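Acyl-CoA dehydrogenase (Thermus thermophilus, PDB 2Z1Q) probably catalyses the FAD-dependent alpha,beta-dehydrogenation of saturated acyl-CoA thioesters, passing the electrons on to an acceptor. Local coordinates at residues Ser107-Ala112 / Lys226-Arg231; Val178-Ser183 / Pro218-Met223. All coordinates share one frame; numbering follows the deposited sequence.

Contact 1: Ser107-Ala112 / Lys226-Arg231; sequences SVTYGA and KASSTR
Val108 and Ser228 make the closest approach between helix 106-117 and the loop that leads into strand 230-235. The CG1 methyl of Val108 lies 3.5 Å from Ser228 OG. This methyl is anti to the backbone N (chi1 178°), which places it beside the serine hydroxyl. Val108 CB also rests on the serine side chain, 4.0 Å from Ser228 CB. No direct hydrogen bond crosses the contact. A water bridges the segments beside it, through the next residue, Thr109. It bonds to Thr109 OG1 at 2.7 Å and to Ser228 OG at 2.8 Å. It also accepts the backbone N-H of Ser229, with Ser229 N 2.7 Å from the water oxygen. The two hydroxyls themselves stay 4.3 Å apart, Thr109 OG1 to Ser228 OG, so the water links them. Three protein groups therefore fix its place in this buried contact.

The loop is positioned by Glu219, whose carboxylate accepts from Ser229 OG and from Thr230 N. Ser229 OG is further bonded to Gly186 N. Thr109 also packs on Asn184 and on Met66 of helix 62-71, while Ala227 lies against Leu51 and Met54 of helix 30-54. Val108 reaches Ser183 on strand 172-183, close to the flavin. The contact thus joins the helical N-terminal domain to the beta domain.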
loop_
_atom_site.group_PDB
_atom_site.type_symbol
_atom_site.label_atom_id
_atom_site.label_comp_id
_atom_site.label_asym_id
_atom_site.label_seq_id
_atom_site.Cartn_x
_atom_site.Cartn_y
_atom_site.Cartn_z
ATOM N N SER B 107 18.187 -11.174 1.683
ATOM C CA SER B 107 18.695 -9.857 1.330
ATOM C C SER B 107 19.009 -9.071 2.610
ATOM O O SER B 107 20.015 -8.355 2.674
ATOM C CB SER B 107 17.665 -9.108 0.487
ATOM O OG SER B 107 16.451 -8.951 1.203
ATOM N N VAL B 108 18.156 -9.195 3.628
ATOM C CA VAL B 108 18.398 -8.485 4.887
ATOM C C VAL B 108 19.600 -9.134 5.593
ATOM O O VAL B 108 20.436 -8.444 6.162
ATOM C CB VAL B 108 17.141 -8.507 5.800
ATOM C CG1 VAL B 108 17.418 -7.813 7.134
ATOM C CG2 VAL B 108 15.998 -7.794 5.089
ATOM N N THR B 109 19.689 -10.459 5.538
ATOM C CA THR B 109 20.820 -11.163 6.160
ATOM C C THR B 109 22.114 -10.605 5.564
ATOM O O THR B 109 22.984 -10.135 6.289
ATOM C CB THR B 109 20.747 -12.680 5.879
ATOM O OG1 THR B 109 19.481 -13.182 6.309
ATOM C CG2 THR B 109 21.866 -13.408 6.611
ATOM N N TYR B 110 22.207 -10.639 4.234
ATOM C CA TYR B 110 23.372 -10.113 3.511
ATOM C C TYR B 110 23.577 -8.626 3.812
ATOM O O TYR B 110 24.678 -8.201 4.176
ATOM C CB TYR B 110 23.172 -10.285 1.995
ATOM C CG TYR B 110 24.255 -9.650 1.143
ATOM C CD1 TYR B 110 25.461 -10.301 0.928
ATOM C CD2 TYR B 110 24.078 -8.381 0.577
ATOM C CE1 TYR B 110 26.476 -9.724 0.176
ATOM C CE2 TYR B 110 25.100 -7.785 -0.189
ATOM C CZ TYR B 110 26.297 -8.477 -0.378
ATOM O OH TYR B 110 27.353 -7.972 -1.098
ATOM N N GLY B 111 22.510 -7.845 3.655
ATOM C CA GLY B 111 22.583 -6.412 3.888
ATOM C C GLY B 111 23.045 -6.005 5.274
ATOM O O GLY B 111 23.923 -5.152 5.417
ATOM N N ALA B 112 22.468 -6.601 6.309
ATOM C CA ALA B 112 22.858 -6.238 7.661
ATOM C C ALA B 112 24.345 -6.571 7.877
ATOM O O ALA B 112 25.100 -5.783 8.430
ATOM C CB ALA B 112 21.983 -6.964 8.667
ATOM N N LYS B 226 10.452 -13.209 6.322
ATOM C CA LYS B 226 10.523 -14.292 7.298
ATOM C C LYS B 226 11.834 -15.079 7.216
ATOM O O LYS B 226 12.257 -15.691 8.198
ATOM C CB LYS B 226 9.335 -15.233 7.119
ATOM C CG LYS B 226 7.985 -14.633 7.518
ATOM C CD LYS B 226 6.854 -15.582 7.163
ATOM C CE LYS B 226 5.544 -15.079 7.741
ATOM N NZ LYS B 226 5.430 -13.660 7.405
ATOM N N ALA B 227 12.478 -15.057 6.048
ATOM C CA ALA B 227 13.753 -15.758 5.872
ATOM C C ALA B 227 14.857 -15.045 6.641
ATOM O O ALA B 227 15.982 -15.527 6.714
ATOM C CB ALA B 227 14.132 -15.819 4.394
ATOM N N SER B 228 14.550 -13.892 7.210
ATOM C CA SER B 228 15.579 -13.169 7.951
ATOM C C SER B 228 15.454 -13.431 9.446
ATOM O O SER B 228 14.347 -13.606 9.968
ATOM C CB SER B 228 15.480 -11.657 7.673
ATOM O OG SER B 228 16.479 -10.932 8.375
ATOM N N SER B 229 16.600 -13.477 10.124
ATOM C CA SER B 229 16.614 -13.701 11.572
ATOM C C SER B 229 16.570 -12.365 12.256
ATOM O O SER B 229 17.393 -11.487 11.963
ATOM C CB SER B 229 17.878 -14.426 12.040
ATOM O OG SER B 229 18.081 -14.207 13.439
ATOM N N THR B 230 15.619 -12.218 13.174
ATOM C CA THR B 230 15.483 -10.992 13.940
ATOM C C THR B 230 15.107 -11.366 15.374
ATOM O O THR B 230 14.058 -11.958 15.631
ATOM C CB THR B 230 14.398 -10.062 13.346
ATOM O OG1 THR B 230 14.373 -10.185 11.920
ATOM C CG2 THR B 230 14.712 -8.618 13.692
ATOM N N ARG B 231 15.975 -11.031 16.314
ATOM C CA ARG B 231 15.729 -11.356 17.708
ATOM C C ARG B 231 16.089 -10.184 18.586
ATOM O O ARG B 231 16.751 -9.238 18.162
ATOM C CB ARG B 231 16.567 -12.568 18.147
ATOM C CG ARG B 231 16.158 -13.923 17.571
ATOM C CD ARG B 231 17.308 -14.929 17.713
ATOM N NE ARG B 231 16.938 -16.290 17.323
ATOM C CZ ARG B 231 16.496 -17.222 18.164
ATOM N NH1 ARG B 231 16.360 -16.950 19.459
ATOM N NH2 ARG B 231 16.193 -18.432 17.710
HETATM O O HOH W 1 18.758 -12.429 8.794
#

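Contact 2: Val178-Ser183 / Pro218-Met223. With FAD (flavin-adenine dinucleotide), chain D.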
loop_
_atom_site.group_PDB
_atom_site.type_symbol
_atom_site.label_atom_id
_atom_site.label_comp_id
_atom_site.label_asym_id
_atom_site.label_seq_id
_atom_site.Cartn_x
_atom_site.Cartn_y
_atom_site.Cartn_z
ATOM N N VAL B 178 18.909 -3.655 26.845
ATOM C CA VAL B 178 18.136 -4.457 25.897
ATOM C C VAL B 178 18.187 -3.806 24.520
ATOM O O VAL B 178 17.967 -2.603 24.388
ATOM C CB VAL B 178 16.658 -4.554 26.335
ATOM C CG1 VAL B 178 15.854 -5.359 25.323
ATOM C CG2 VAL B 178 16.568 -5.187 27.726
ATOM N N LYS B 179 18.500 -4.601 23.499
ATOM C CA LYS B 179 18.562 -4.108 22.123
ATOM C C LYS B 179 17.421 -4.795 21.364
ATOM O O LYS B 179 17.280 -6.015 21.406
ATOM C CB LYS B 179 19.913 -4.444 21.497
ATOM C CG LYS B 179 21.107 -4.155 22.392
ATOM C CD LYS B 179 21.190 -2.703 22.830
ATOM C CE LYS B 179 21.488 -1.761 21.682
ATOM N NZ LYS B 179 21.571 -0.343 22.154
ATOM N N GLN B 180 16.621 -3.997 20.670
ATOM C CA GLN B 180 15.447 -4.479 19.955
ATOM C C GLN B 180 15.582 -4.666 18.444
ATOM O O GLN B 180 16.173 -3.831 17.747
ATOM C CB GLN B 180 14.291 -3.507 20.223
ATOM C CG GLN B 180 12.931 -4.040 19.826
ATOM C CD GLN B 180 12.352 -4.969 20.870
ATOM O OE1 GLN B 180 11.499 -4.575 21.666
ATOM N NE2 GLN B 180 12.823 -6.209 20.883
ATOM N N TRP B 181 14.999 -5.755 17.940
ATOM C CA TRP B 181 14.999 -6.070 16.509
ATOM C C TRP B 181 16.399 -6.246 15.901
ATOM O O TRP B 181 16.745 -5.516 14.986
ATOM C CB TRP B 181 14.297 -4.951 15.710
ATOM C CG TRP B 181 12.827 -4.674 15.977
ATOM C CD1 TRP B 181 12.293 -3.531 16.518
ATOM C CD2 TRP B 181 11.713 -5.514 15.647
ATOM N NE1 TRP B 181 10.923 -3.611 16.544
ATOM C CE2 TRP B 181 10.538 -4.816 16.015
ATOM C CE3 TRP B 181 11.592 -6.789 15.076
ATOM C CZ2 TRP B 181 9.261 -5.349 15.830
ATOM C CZ3 TRP B 181 10.316 -7.320 14.892
ATOM C CH2 TRP B 181 9.169 -6.598 15.270
ATOM N N ILE B 182 17.195 -7.197 16.369
ATOM C CA ILE B 182 18.542 -7.360 15.806
ATOM C C ILE B 182 18.593 -8.381 14.672
ATOM O O ILE B 182 18.431 -9.572 14.904
ATOM C CB ILE B 182 19.546 -7.780 16.903
ATOM C CG1 ILE B 182 19.826 -6.598 17.809
ATOM C CG2 ILE B 182 20.857 -8.236 16.303
ATOM C CD1 ILE B 182 18.664 -6.189 18.623
ATOM N N SER B 183 18.810 -7.912 13.447
ATOM C CA SER B 183 18.907 -8.834 12.309
ATOM C C SER B 183 20.151 -9.708 12.470
ATOM O O SER B 183 21.194 -9.225 12.923
ATOM C CB SER B 183 19.019 -8.056 10.979
ATOM O OG SER B 183 17.973 -7.120 10.816
ATOM N N PRO B 218 13.279 -15.070 21.470
ATOM C CA PRO B 218 12.858 -15.908 20.343
ATOM C C PRO B 218 12.756 -15.106 19.057
ATOM O O PRO B 218 12.739 -13.867 19.083
ATOM C CB PRO B 218 11.503 -16.444 20.797
ATOM C CG PRO B 218 10.981 -15.334 21.632
ATOM C CD PRO B 218 12.178 -14.893 22.434
ATOM N N GLU B 219 12.695 -15.816 17.938
ATOM C CA GLU B 219 12.599 -15.179 16.635
ATOM C C GLU B 219 11.360 -14.269 16.589
ATOM O O GLU B 219 10.252 -14.686 16.938
ATOM C CB GLU B 219 12.525 -16.253 15.540
ATOM C CG GLU B 219 13.900 -16.831 15.122
ATOM C CD GLU B 219 14.861 -15.765 14.618
ATOM O OE1 GLU B 219 14.387 -14.796 13.988
ATOM O OE2 GLU B 219 16.082 -15.885 14.845
ATOM N N GLU B 220 11.544 -13.013 16.193
ATOM C CA GLU B 220 10.400 -12.111 16.117
ATOM C C GLU B 220 9.481 -12.623 15.017
ATOM O O GLU B 220 9.955 -13.155 14.011
ATOM C CB GLU B 220 10.844 -10.686 15.769
ATOM C CG GLU B 220 11.596 -9.950 16.870
ATOM C CD GLU B 220 10.700 -9.553 18.023
ATOM O OE1 GLU B 220 9.472 -9.763 17.916
ATOM O OE2 GLU B 220 11.222 -9.026 19.029
ATOM N N LYS B 221 8.174 -12.494 15.195
ATOM C CA LYS B 221 7.261 -12.919 14.144
ATOM C C LYS B 221 6.797 -11.664 13.407
ATOM O O LYS B 221 6.080 -10.845 13.964
ATOM C CB LYS B 221 6.068 -13.668 14.737
ATOM C CG LYS B 221 6.438 -14.943 15.505
ATOM C CD LYS B 221 5.191 -15.766 15.788
ATOM C CE LYS B 221 5.518 -17.170 16.302
ATOM N NZ LYS B 221 5.945 -17.185 17.725
ATOM N N LYS B 222 7.221 -11.493 12.158
ATOM C CA LYS B 222 6.823 -10.291 11.427
ATOM C C LYS B 222 5.952 -10.566 10.207
ATOM O O LYS B 222 5.753 -11.720 9.825
ATOM C CB LYS B 222 8.054 -9.489 11.023
ATOM C CG LYS B 222 9.169 -10.302 10.412
ATOM C CD LYS B 222 10.253 -10.610 11.441
ATOM C CE LYS B 222 11.318 -11.574 10.889
ATOM N NZ LYS B 222 12.367 -10.946 10.037
ATOM N N MET B 223 5.435 -9.503 9.584
ATOM C CA MET B 223 4.570 -9.732 8.426
ATOM C C MET B 223 5.328 -10.229 7.202
ATOM O O MET B 223 4.744 -10.905 6.362
ATOM C CB MET B 223 3.694 -8.502 8.056
ATOM C CG MET B 223 4.291 -7.462 7.144
ATOM S SD MET B 223 3.111 -6.409 6.275
ATOM C CE MET B 223 2.352 -5.545 7.647
HETATM P PA FAD D . 8.508 4.409 16.070
HETATM O O1A FAD D . 8.292 3.148 15.404
HETATM O O2A FAD D . 9.263 4.562 17.470
HETATM O O5B FAD D . 8.483 5.685 15.163
HETATM C C5B FAD D . 7.133 6.028 14.853
HETATM C C4B FAD D . 7.367 7.335 14.130
HETATM O O4B FAD D . 8.581 7.736 13.636
HETATM C C3B FAD D . 6.210 8.000 13.255
HETATM O O3B FAD D . 5.251 8.655 14.094
HETATM C C2B FAD D . 7.213 8.947 12.477
HETATM O O2B FAD D . 6.661 10.168 11.973
HETATM C C1B FAD D . 8.083 9.022 13.699
HETATM N N9A FAD D . 9.057 10.046 13.932
HETATM C C8A FAD D . 10.198 9.791 14.637
HETATM N N7A FAD D . 10.896 10.859 14.758
HETATM C C5A FAD D . 10.270 11.872 14.123
HETATM C C6A FAD D . 10.553 13.257 13.925
HETATM N N6A FAD D . 11.713 13.795 14.444
HETATM N N1A FAD D . 9.658 13.997 13.215
HETATM C C2A FAD D . 8.531 13.478 12.736
HETATM N N3A FAD D . 8.248 12.203 12.920
HETATM C C4A FAD D . 9.050 11.361 13.591
HETATM N N1 FAD D . 17.923 -2.184 14.398
HETATM C C2 FAD D . 19.258 -2.341 14.527
HETATM O O2 FAD D . 19.858 -1.596 15.286
HETATM N N3 FAD D . 19.957 -3.299 13.867
HETATM C C4 FAD D . 19.350 -4.191 13.011
HETATM O O4 FAD D . 19.976 -5.045 12.431
HETATM C C4X FAD D . 17.880 -4.087 12.836
HETATM N N5 FAD D . 17.182 -4.927 12.055
HETATM C C5X FAD D . 15.831 -4.836 11.949
HETATM C C6 FAD D . 15.080 -5.778 11.160
HETATM C C7 FAD D . 13.679 -5.687 11.106
HETATM C C7M FAD D . 12.896 -6.701 10.294
HETATM C C8 FAD D . 12.993 -4.650 11.815
HETATM C C8M FAD D . 11.486 -4.522 11.791
HETATM C C9 FAD D . 13.703 -3.736 12.563
HETATM C C9A FAD D . 15.126 -3.807 12.656
HETATM N N10 FAD D . 15.827 -2.884 13.463
HETATM C C10 FAD D . 17.196 -2.992 13.601
HETATM C "C1'" FAD D . 15.028 -1.896 14.142
HETATM C "C2'" FAD D . 15.010 -0.508 13.487
HETATM O "O2'" FAD D . 16.297 0.092 13.522
HETATM C "C3'" FAD D . 14.003 0.200 14.336
HETATM O "O3'" FAD D . 12.737 -0.502 14.176
HETATM C "C4'" FAD D . 13.743 1.635 13.971
HETATM O "O4'" FAD D . 14.892 2.476 14.101
HETATM C "C5'" FAD D . 12.649 1.966 14.921
HETATM O "O5'" FAD D . 12.147 3.199 14.792
HETATM P P FAD D . 10.857 3.026 15.729
HETATM O O1P FAD D . 10.125 1.823 15.252
HETATM O O2P FAD D . 11.293 2.806 17.282
HETATM O O3P FAD D . 10.018 4.400 15.456
HETATM O O HOH W 2 13.442 -7.923 18.977
#
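Trp181 has a left-handed backbone conformation at a corner in strand 172-183, and its indole lies between the flavin and Glu220. The methyl C8M of FAD sits over one face of the indole, 3.9 Å above its plane and offset toward the rim. Trp181 CB packs on the flavin as well, 3.4 Å from FAD N10. On the protein side, CB and CG of Glu220 meet the six-membered ring of Trp181 obliquely, with Glu220 CB 3.5 Å from Trp181 CZ3. The carboxylate plane is inclined 41° to the indole. The Glu220 chain bends at chi2, which turns its carboxylate back toward Gln180.

Glu220 OE2 and Gln180 NE2 are 3.7 Å apart, and a water links them. It donates to Glu220 OE2 at 2.5 Å and accepts the backbone N-H of Trp181, as well as a weak bond from Gln180 NE2. The same water lies on the opposite side of the indole from C8M, offset toward the rim.

This is the beta domain of the acyl-CoA dehydrogenase fold, which here presents the corner at Trp181 and the residues just after it to the isoalloxazine ring. Beyond the corner, Ser183 OG donates to FAD N5 at 2.6 Å. Ser183 N donates to FAD O4 at 3.3 Å, with an N-H...O angle of 153°. The serine thus holds the flavin at two neighbouring positions, one on the redox-active N5. A donor at N5 and one at O4 would probably draw electron density from this end of the oxidised flavin and could favour hydride uptake at N5. The second subunit reaches the same place: its Tyr376 ring meets the Trp181 indole, and its Gly375 packs there too. Lys222 and Met223 also border that subunit.

Overall arrangement
The centres of contacts 1 and 2 are 10 Å apart, on the same side of the chain's centre. Along the chain the order is 107-112, 178-183, 218-223, 226-231, so contact 2 falls wholly between the two segments of contact 1. Two neighbouring strands of one mixed sheet are involved: strand 172-183 holds 178-183 of contact 2, and strand 230-235 begins at the end of 226-231 of contact 1. Arg231 makes a salt bridge with Glu219, and Arg231 O probably accepts from Ile182 N. Thr230 packs against Trp181. Contact 1 sets helix 106-117 against the loop that enters strand 230-235, and contact 2 ties the sheet to the flavin. Together they border one part of the FAD site.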